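Local atomic coordinates of P450 epoxidase (Sorangium cellulosum, PDB entry 1Q5D), a protein that belongs to the cytochrome P450 family, holding a haem group and a bound organic ligand inside a mainly helical fold. Residues A[18-23]-A[188-193]; A[285-290]-A[377-382]. All blocks are in the same frame, centred on the assembly; numbering follows the deposited sequence.

Contact 1: residues A[18-23]-A[188-193]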
ATOM      1  N   LYS A  18     -17.175  12.800   2.925  1.00 31.99           N
ATOM      2  CA  LYS A  18     -16.683  13.314   1.649  1.00 31.26           C
ATOM      3  C   LYS A  18     -15.172  13.155   1.550  1.00 29.27           C
ATOM      4  O   LYS A  18     -14.439  14.127   1.706  1.00 28.60           O
ATOM      5  CB  LYS A  18     -17.023  14.808   1.533  1.00 32.74           C
ATOM      6  CG  LYS A  18     -18.509  15.093   1.494  1.00 34.49           C
ATOM      7  CD  LYS A  18     -18.789  16.577   1.719  1.00 36.83           C
ATOM      8  CE  LYS A  18     -20.286  16.835   1.706  1.00 37.62           C
ATOM      9  NZ  LYS A  18     -20.576  18.290   1.714  1.00 39.27           N
ATOM     10  N   PRO A  19     -14.698  11.943   1.288  1.00 28.25           N
ATOM     11  CA  PRO A  19     -13.244  11.683   1.281  1.00 28.39           C
ATOM     12  C   PRO A  19     -12.496  12.264   0.056  1.00 29.57           C
ATOM     13  O   PRO A  19     -11.260  12.127  -0.018  1.00 28.60           O
ATOM     14  CB  PRO A  19     -13.172  10.159   1.281  1.00 27.10           C
ATOM     15  CG  PRO A  19     -14.445   9.730   0.535  1.00 26.70           C
ATOM     16  CD  PRO A  19     -15.489  10.737   0.980  1.00 27.70           C
ATOM     17  N   PHE A  20     -13.220  12.883  -0.886  1.00 29.61           N
ATOM     18  CA  PHE A  20     -12.583  13.587  -2.010  1.00 31.42           C
ATOM     19  C   PHE A  20     -12.673  15.109  -1.904  1.00 31.68           C
ATOM     20  O   PHE A  20     -12.219  15.828  -2.797  1.00 31.33           O
ATOM     21  CB  PHE A  20     -13.126  13.105  -3.369  1.00 31.71           C
ATOM     22  CG  PHE A  20     -12.849  11.660  -3.627  1.00 32.95           C
ATOM     23  CD1 PHE A  20     -13.806  10.701  -3.362  1.00 32.88           C
ATOM     24  CD2 PHE A  20     -11.600  11.254  -4.067  1.00 33.61           C
ATOM     25  CE1 PHE A  20     -13.538   9.350  -3.576  1.00 33.63           C
ATOM     26  CE2 PHE A  20     -11.326   9.912  -4.267  1.00 34.48           C
ATOM     27  CZ  PHE A  20     -12.307   8.959  -4.021  1.00 33.76           C
ATOM     28  N   ALA A  21     -13.224  15.597  -0.801  1.00 33.13           N
ATOM     29  CA  ALA A  21     -13.252  17.032  -0.538  1.00 33.31           C
ATOM     30  C   ALA A  21     -11.837  17.561  -0.398  1.00 34.45           C
ATOM     31  O   ALA A  21     -10.964  16.882   0.162  1.00 34.65           O
ATOM     32  CB  ALA A  21     -14.036  17.330   0.725  1.00 34.49           C
ATOM     33  N   PRO A  22     -11.593  18.757  -0.920  1.00 34.44           N
ATOM     34  CA  PRO A  22     -10.321  19.448  -0.695  1.00 35.12           C
ATOM     35  C   PRO A  22     -10.046  19.495   0.791  1.00 35.19           C
ATOM     36  O   PRO A  22     -10.963  19.734   1.580  1.00 35.01           O
ATOM     37  CB  PRO A  22     -10.587  20.869  -1.224  1.00 35.49           C
ATOM     38  CG  PRO A  22     -11.686  20.702  -2.218  1.00 35.42           C
ATOM     39  CD  PRO A  22     -12.507  19.517  -1.795  1.00 35.60           C
ATOM     40  N   GLY A  23      -8.798  19.247   1.178  1.00 35.75           N
ATOM     41  CA  GLY A  23      -8.447  19.208   2.581  1.00 34.54           C
ATOM     42  C   GLY A  23      -8.528  17.858   3.278  1.00 34.28           C
ATOM     43  O   GLY A  23      -7.880  17.680   4.313  1.00 34.18           O
ATOM     44  N   VAL A 188     -14.236   1.959  -7.286  1.00 34.95           N
ATOM     45  CA  VAL A 188     -14.255   3.115  -6.391  1.00 35.21           C
ATOM     46  C   VAL A 188     -14.544   4.407  -7.174  1.00 35.07           C
ATOM     47  O   VAL A 188     -14.152   4.534  -8.333  1.00 32.99           O
ATOM     48  CB  VAL A 188     -12.935   3.237  -5.567  1.00 36.40           C
ATOM     49  CG1 VAL A 188     -12.682   1.978  -4.768  1.00 35.94           C
ATOM     50  CG2 VAL A 188     -11.757   3.528  -6.464  1.00 36.53           C
ATOM     51  N   PRO A 189     -15.230   5.342  -6.509  1.00 35.68           N
ATOM     52  CA  PRO A 189     -15.863   6.547  -7.093  1.00 36.47           C
ATOM     53  C   PRO A 189     -15.169   7.491  -8.099  1.00 37.28           C
ATOM     54  O   PRO A 189     -15.844   7.946  -9.043  1.00 40.15           O
ATOM     55  CB  PRO A 189     -16.244   7.368  -5.841  1.00 36.20           C
ATOM     56  CG  PRO A 189     -16.465   6.391  -4.813  1.00 36.16           C
ATOM     57  CD  PRO A 189     -15.506   5.243  -5.066  1.00 35.95           C
ATOM     58  N   ARG A 190     -13.907   7.838  -7.887  1.00 36.37           N
ATOM     59  CA  ARG A 190     -13.275   8.924  -8.646  1.00 33.55           C
ATOM     60  C   ARG A 190     -11.806   8.613  -8.914  1.00 34.25           C
ATOM     61  O   ARG A 190     -10.926   9.090  -8.200  1.00 33.68           O
ATOM     62  CB  ARG A 190     -13.338  10.241  -7.882  1.00 32.23           C
ATOM     63  CG  ARG A 190     -14.771  10.798  -7.598  1.00 31.20           C
ATOM     64  CD  ARG A 190     -14.786  12.200  -7.031  1.00 30.50           C
ATOM     65  NE  ARG A 190     -16.060  12.522  -6.369  1.00 30.55           N
ATOM     66  CZ  ARG A 190     -16.283  13.634  -5.673  1.00 29.53           C
ATOM     67  NH1 ARG A 190     -15.344  14.560  -5.577  1.00 29.44           N
ATOM     68  NH2 ARG A 190     -17.459  13.835  -5.087  1.00 30.26           N
ATOM     69  N   VAL A 191     -11.544   7.790  -9.917  1.00 34.55           N
ATOM     70  CA  VAL A 191     -10.169   7.496 -10.301  1.00 36.71           C
ATOM     71  C   VAL A 191      -9.622   8.732 -11.015  1.00 39.13           C
ATOM     72  O   VAL A 191     -10.228   9.214 -11.973  1.00 39.76           O
ATOM     73  CB  VAL A 191     -10.114   6.252 -11.208  1.00 35.92           C
ATOM     74  CG1 VAL A 191      -8.705   6.018 -11.739  1.00 35.46           C
ATOM     75  CG2 VAL A 191     -10.602   5.035 -10.452  1.00 35.12           C
ATOM     76  N   ASP A 192      -8.477   9.233 -10.556  1.00 41.67           N
ATOM     77  CA  ASP A 192      -8.029  10.589 -10.907  1.00 42.84           C
ATOM     78  C   ASP A 192      -7.096  10.690 -12.127  1.00 43.26           C
ATOM     79  O   ASP A 192      -6.098  11.403 -12.080  1.00 43.10           O
ATOM     80  CB  ASP A 192      -7.367  11.250  -9.683  1.00 43.64           C
ATOM     81  CG  ASP A 192      -6.039  10.581  -9.280  1.00 44.95           C
ATOM     82  OD1 ASP A 192      -5.200  11.274  -8.647  1.00 45.76           O
ATOM     83  OD2 ASP A 192      -5.738   9.387  -9.549  1.00 43.85           O
ATOM     84  N   GLU A 193      -7.425   9.995 -13.214  1.00 44.46           N
ATOM     85  CA  GLU A 193      -6.568   9.969 -14.409  1.00 45.25           C
ATOM     86  C   GLU A 193      -7.336   9.577 -15.676  1.00 44.86           C
ATOM     87  O   GLU A 193      -8.367   8.904 -15.603  1.00 45.18           O
ATOM     88  CB  GLU A 193      -5.359   9.026 -14.219  1.00 47.21           C
ATOM     89  CG  GLU A 193      -4.249   9.211 -15.258  1.00 49.01           C
ATOM     90  CD  GLU A 193      -2.953   8.481 -14.914  1.00 51.22           C
ATOM     91  OE1 GLU A 193      -2.614   8.377 -13.712  1.00 52.07           O
ATOM     92  OE2 GLU A 193      -2.253   8.013 -15.850  1.00 51.49           O
TER

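Contact 2: residues A[285-290]-A[377-382]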
ATOM      1  N   GLY A 285      17.179   2.232  17.449  1.00 43.74           N
ATOM      2  CA  GLY A 285      16.391   1.015  17.496  1.00 41.61           C
ATOM      3  C   GLY A 285      14.881   1.237  17.532  1.00 40.22           C
ATOM      4  O   GLY A 285      14.113   0.298  17.314  1.00 38.86           O
ATOM      5  N   LEU A 286      14.466   2.475  17.795  1.00 39.11           N
ATOM      6  CA  LEU A 286      13.048   2.851  17.830  1.00 39.13           C
ATOM      7  C   LEU A 286      12.469   3.131  16.431  1.00 38.70           C
ATOM      8  O   LEU A 286      11.261   3.305  16.282  1.00 37.52           O
ATOM      9  CB  LEU A 286      12.861   4.096  18.704  1.00 40.29           C
ATOM     10  CG  LEU A 286      11.736   4.136  19.749  1.00 41.84           C
ATOM     11  CD1 LEU A 286      11.433   2.766  20.365  1.00 42.20           C
ATOM     12  CD2 LEU A 286      12.041   5.166  20.845  1.00 42.71           C
ATOM     13  N   MET A 287      13.322   3.191  15.411  1.00 38.12           N
ATOM     14  CA  MET A 287      12.855   3.606  14.085  1.00 38.06           C
ATOM     15  C   MET A 287      11.755   2.664  13.591  1.00 37.83           C
ATOM     16  O   MET A 287      10.734   3.093  13.063  1.00 37.43           O
ATOM     17  CB  MET A 287      14.020   3.674  13.087  1.00 37.79           C
ATOM     18  CG  MET A 287      13.629   4.151  11.678  1.00 36.61           C
ATOM     19  SD  MET A 287      12.705   5.713  11.674  1.00 37.62           S
ATOM     20  CE  MET A 287      14.028   6.865  11.673  1.00 37.12           C
ATOM     21  N   ARG A 288      11.973   1.370  13.783  1.00 38.43           N
ATOM     22  CA  ARG A 288      11.024   0.353  13.370  1.00 38.92           C
ATOM     23  C   ARG A 288       9.635   0.632  13.952  1.00 37.37           C
ATOM     24  O   ARG A 288       8.640   0.649  13.234  1.00 35.54           O
ATOM     25  CB  ARG A 288      11.514  -1.014  13.835  1.00 42.20           C
ATOM     26  CG  ARG A 288      11.593  -2.034  12.736  1.00 47.24           C
ATOM     27  CD  ARG A 288      10.266  -2.691  12.417  1.00 50.63           C
ATOM     28  NE  ARG A 288      10.331  -3.496  11.193  1.00 54.05           N
ATOM     29  CZ  ARG A 288      11.115  -4.559  11.024  1.00 55.31           C
ATOM     30  NH1 ARG A 288      11.922  -4.960  12.000  1.00 56.43           N
ATOM     31  NH2 ARG A 288      11.088  -5.230   9.875  1.00 56.34           N
ATOM     32  N   ASN A 289       9.580   0.840  15.260  1.00 35.18           N
ATOM     33  CA  ASN A 289       8.319   1.129  15.922  1.00 34.31           C
ATOM     34  C   ASN A 289       7.726   2.451  15.475  1.00 32.26           C
ATOM     35  O   ASN A 289       6.525   2.569  15.341  1.00 32.35           O
ATOM     36  CB  ASN A 289       8.478   1.132  17.444  1.00 34.99           C
ATOM     37  CG  ASN A 289       7.147   1.087  18.152  1.00 35.32           C
ATOM     38  OD1 ASN A 289       6.355   0.178  17.934  1.00 35.15           O
ATOM     39  ND2 ASN A 289       6.885   2.088  18.990  1.00 36.05           N
ATOM     40  N   ALA A 290       8.574   3.437  15.238  1.00 30.86           N
ATOM     41  CA  ALA A 290       8.118   4.746  14.771  1.00 31.18           C
ATOM     42  C   ALA A 290       7.429   4.653  13.406  1.00 30.94           C
ATOM     43  O   ALA A 290       6.479   5.387  13.122  1.00 30.83           O
ATOM     44  CB  ALA A 290       9.275   5.708  14.706  1.00 31.21           C
ATOM     45  N   ILE A 377      15.699   2.045   6.117  1.00 30.76           N
ATOM     46  CA  ILE A 377      16.889   2.538   5.416  1.00 31.43           C
ATOM     47  C   ILE A 377      16.703   3.965   4.903  1.00 30.69           C
ATOM     48  O   ILE A 377      17.557   4.816   5.104  1.00 31.37           O
ATOM     49  CB  ILE A 377      17.245   1.589   4.257  1.00 30.37           C
ATOM     50  CG1 ILE A 377      17.784   0.268   4.807  1.00 31.48           C
ATOM     51  CG2 ILE A 377      18.273   2.228   3.332  1.00 31.07           C
ATOM     52  CD1 ILE A 377      17.858  -0.839   3.765  1.00 30.96           C
ATOM     53  N   ALA A 378      15.569   4.236   4.256  1.00 30.78           N
ATOM     54  CA  ALA A 378      15.341   5.546   3.635  1.00 30.05           C
ATOM     55  C   ALA A 378      15.205   6.668   4.652  1.00 29.77           C
ATOM     56  O   ALA A 378      15.810   7.735   4.500  1.00 30.91           O
ATOM     57  CB  ALA A 378      14.078   5.507   2.742  1.00 29.61           C
ATOM     58  N   VAL A 379      14.385   6.434   5.670  1.00 29.48           N
ATOM     59  CA  VAL A 379      14.112   7.442   6.690  1.00 30.92           C
ATOM     60  C   VAL A 379      15.293   7.553   7.662  1.00 31.91           C
ATOM     61  O   VAL A 379      15.705   8.662   7.999  1.00 33.65           O
ATOM     62  CB  VAL A 379      12.826   7.157   7.479  1.00 30.53           C
ATOM     63  CG1 VAL A 379      12.564   8.284   8.511  1.00 30.90           C
ATOM     64  CG2 VAL A 379      11.615   6.979   6.535  1.00 29.88           C
ATOM     65  N   GLY A 380      15.836   6.417   8.090  1.00 32.18           N
ATOM     66  CA  GLY A 380      17.023   6.423   8.937  1.00 34.20           C
ATOM     67  C   GLY A 380      18.162   7.213   8.290  1.00 35.19           C
ATOM     68  O   GLY A 380      18.713   8.131   8.897  1.00 36.61           O
ATOM     69  N   THR A 381      18.481   6.887   7.040  1.00 34.49           N
ATOM     70  CA  THR A 381      19.575   7.549   6.317  1.00 34.36           C
ATOM     71  C   THR A 381      19.409   9.051   6.170  1.00 35.12           C
ATOM     72  O   THR A 381      20.350   9.823   6.434  1.00 34.71           O
ATOM     73  CB  THR A 381      19.729   6.945   4.920  1.00 34.46           C
ATOM     74  OG1 THR A 381      20.151   5.579   5.020  1.00 34.64           O
ATOM     75  CG2 THR A 381      20.857   7.636   4.148  1.00 33.79           C
ATOM     76  N   ILE A 382      18.233   9.481   5.711  1.00 34.42           N
ATOM     77  CA  ILE A 382      18.034  10.900   5.437  1.00 34.99           C
ATOM     78  C   ILE A 382      18.221  11.769   6.684  1.00 35.27           C
ATOM     79  O   ILE A 382      18.821  12.845   6.617  1.00 35.98           O
ATOM     80  CB  ILE A 382      16.689  11.185   4.673  1.00 34.52           C
ATOM     81  CG1 ILE A 382      16.711  12.596   4.075  1.00 35.33           C
ATOM     82  CG2 ILE A 382      15.486  10.971   5.569  1.00 34.32           C
ATOM     83  CD1 ILE A 382      15.603  12.879   3.057  1.00 33.65           C
TER

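Contact 1: residues A[18-23]-A[188-193]
Arg190 lies across one face of Phe20, and the pair carries most of this contact, in which two kinds of interaction join the segments. The first is CH-pi. Arg190 CB stands over the middle of the Phe20 ring, 4.1 Å from its centroid and only 10° off the ring normal. Beyond it the arginine chain follows the same face back toward the phenylalanine backbone, with Arg190 CD 4.0 Å from Phe20 CG. The two side chains therefore run past each other in opposite directions, and the guanidinium ends over Phe20 CB (Arg190 NH1 to Phe20 CB 3.5 Å) rather than over the ring. Its plane is tilted 22° from that of the ring. Arginine suits this place because its methylene chain, extended from CG to NE, can lie on an aromatic face while its charged end continues to a polar partner: NE forms a salt bridge with Glu46.

The second kind is apolar contact. Pro189 meets the ring obliquely, Pro189 CB lying 4.0 Å from Phe20 CE1, and the two side chains cross at about a right angle.

Within 18-23, one backbone bond shapes the loop that presents Phe20. Lys18 to Ala21 form a type I turn, closed by Ala21 N to Lys18 O at 3.1 Å; Pro19, with its restricted phi, fits the turn's second position.

Around the contact, Pro19 and Pro189 both touch Trp44 of strand 41-44. Through Phe20, the loop before helix 29-38 meets the one joining helices 169-182 and 195-218, where Val188 touches the bound EPB.

Contact 2: residues A[285-290]-A[377-382]
Met287 CE rests over one face of the peptide group that links Val379 to Gly380, 4.0 Å from Gly380 N. Another flat group, internal to helix 368-385, is the carbonyl of Ile377, gripped from both its faces: Thr381 N approaches on one side and Thr381 OG1 on the other, the hydroxyl bond being 2.7 Å long with OG1 tilted 23° from the carbonyl plane. Threonine suits a helix here, since its hydroxyl can donate back to this carbonyl and still bond Gln127 of helix 123-137.

The other part of the contact between the segments is apolar, a thioether against a valine methyl. With CG anti to the backbone N (chi1 -178°), the methionine is directed at helix 368-385; bends at chi2 and chi3 then lay its end against the valine, Met287 CE being 3.8 Å and SD 4.1 Å from Val379 CG1. Glycine at 380 exposes helix backbone to the methyl group, and the CA atoms of Met287 and Gly380 come within 7.2 Å. Val379 also touches Ala266 and Leu270 of helix 257-272, so its branched side chain serves two neighbours.

By sequence and order, helices 287-297 and 368-385 correspond to the K and L helices of the P450 fold. Between these two segments the cohesion comes from dispersion and from burying a flexible thioether and its methyl against a valine and helix backbone, with no directional polar bond between them.

Overall arrangement
From the N terminus, the chain first sets down 18-23 ahead of helix 29-38, and contact 1 closes a long loop when it returns at 188-193. That loop takes in strands 41-44 and 49-52 and several helices. Contact 2 opens only afterwards, at the start of helix 287-297, and closes at 377-382, past strands 304-309 and 325-329. The two loops are in series, neither nesting nor crossing. The centres of contacts 1 and 2 are about 31 Å apart. The nearest atoms of contacts 1 and 2 are about 21 Å apart. Contact 1 joins two loops near the bound EPB, whereas contact 2 joins two helices, the side chain of Val379 lying about 11 Å from the haem.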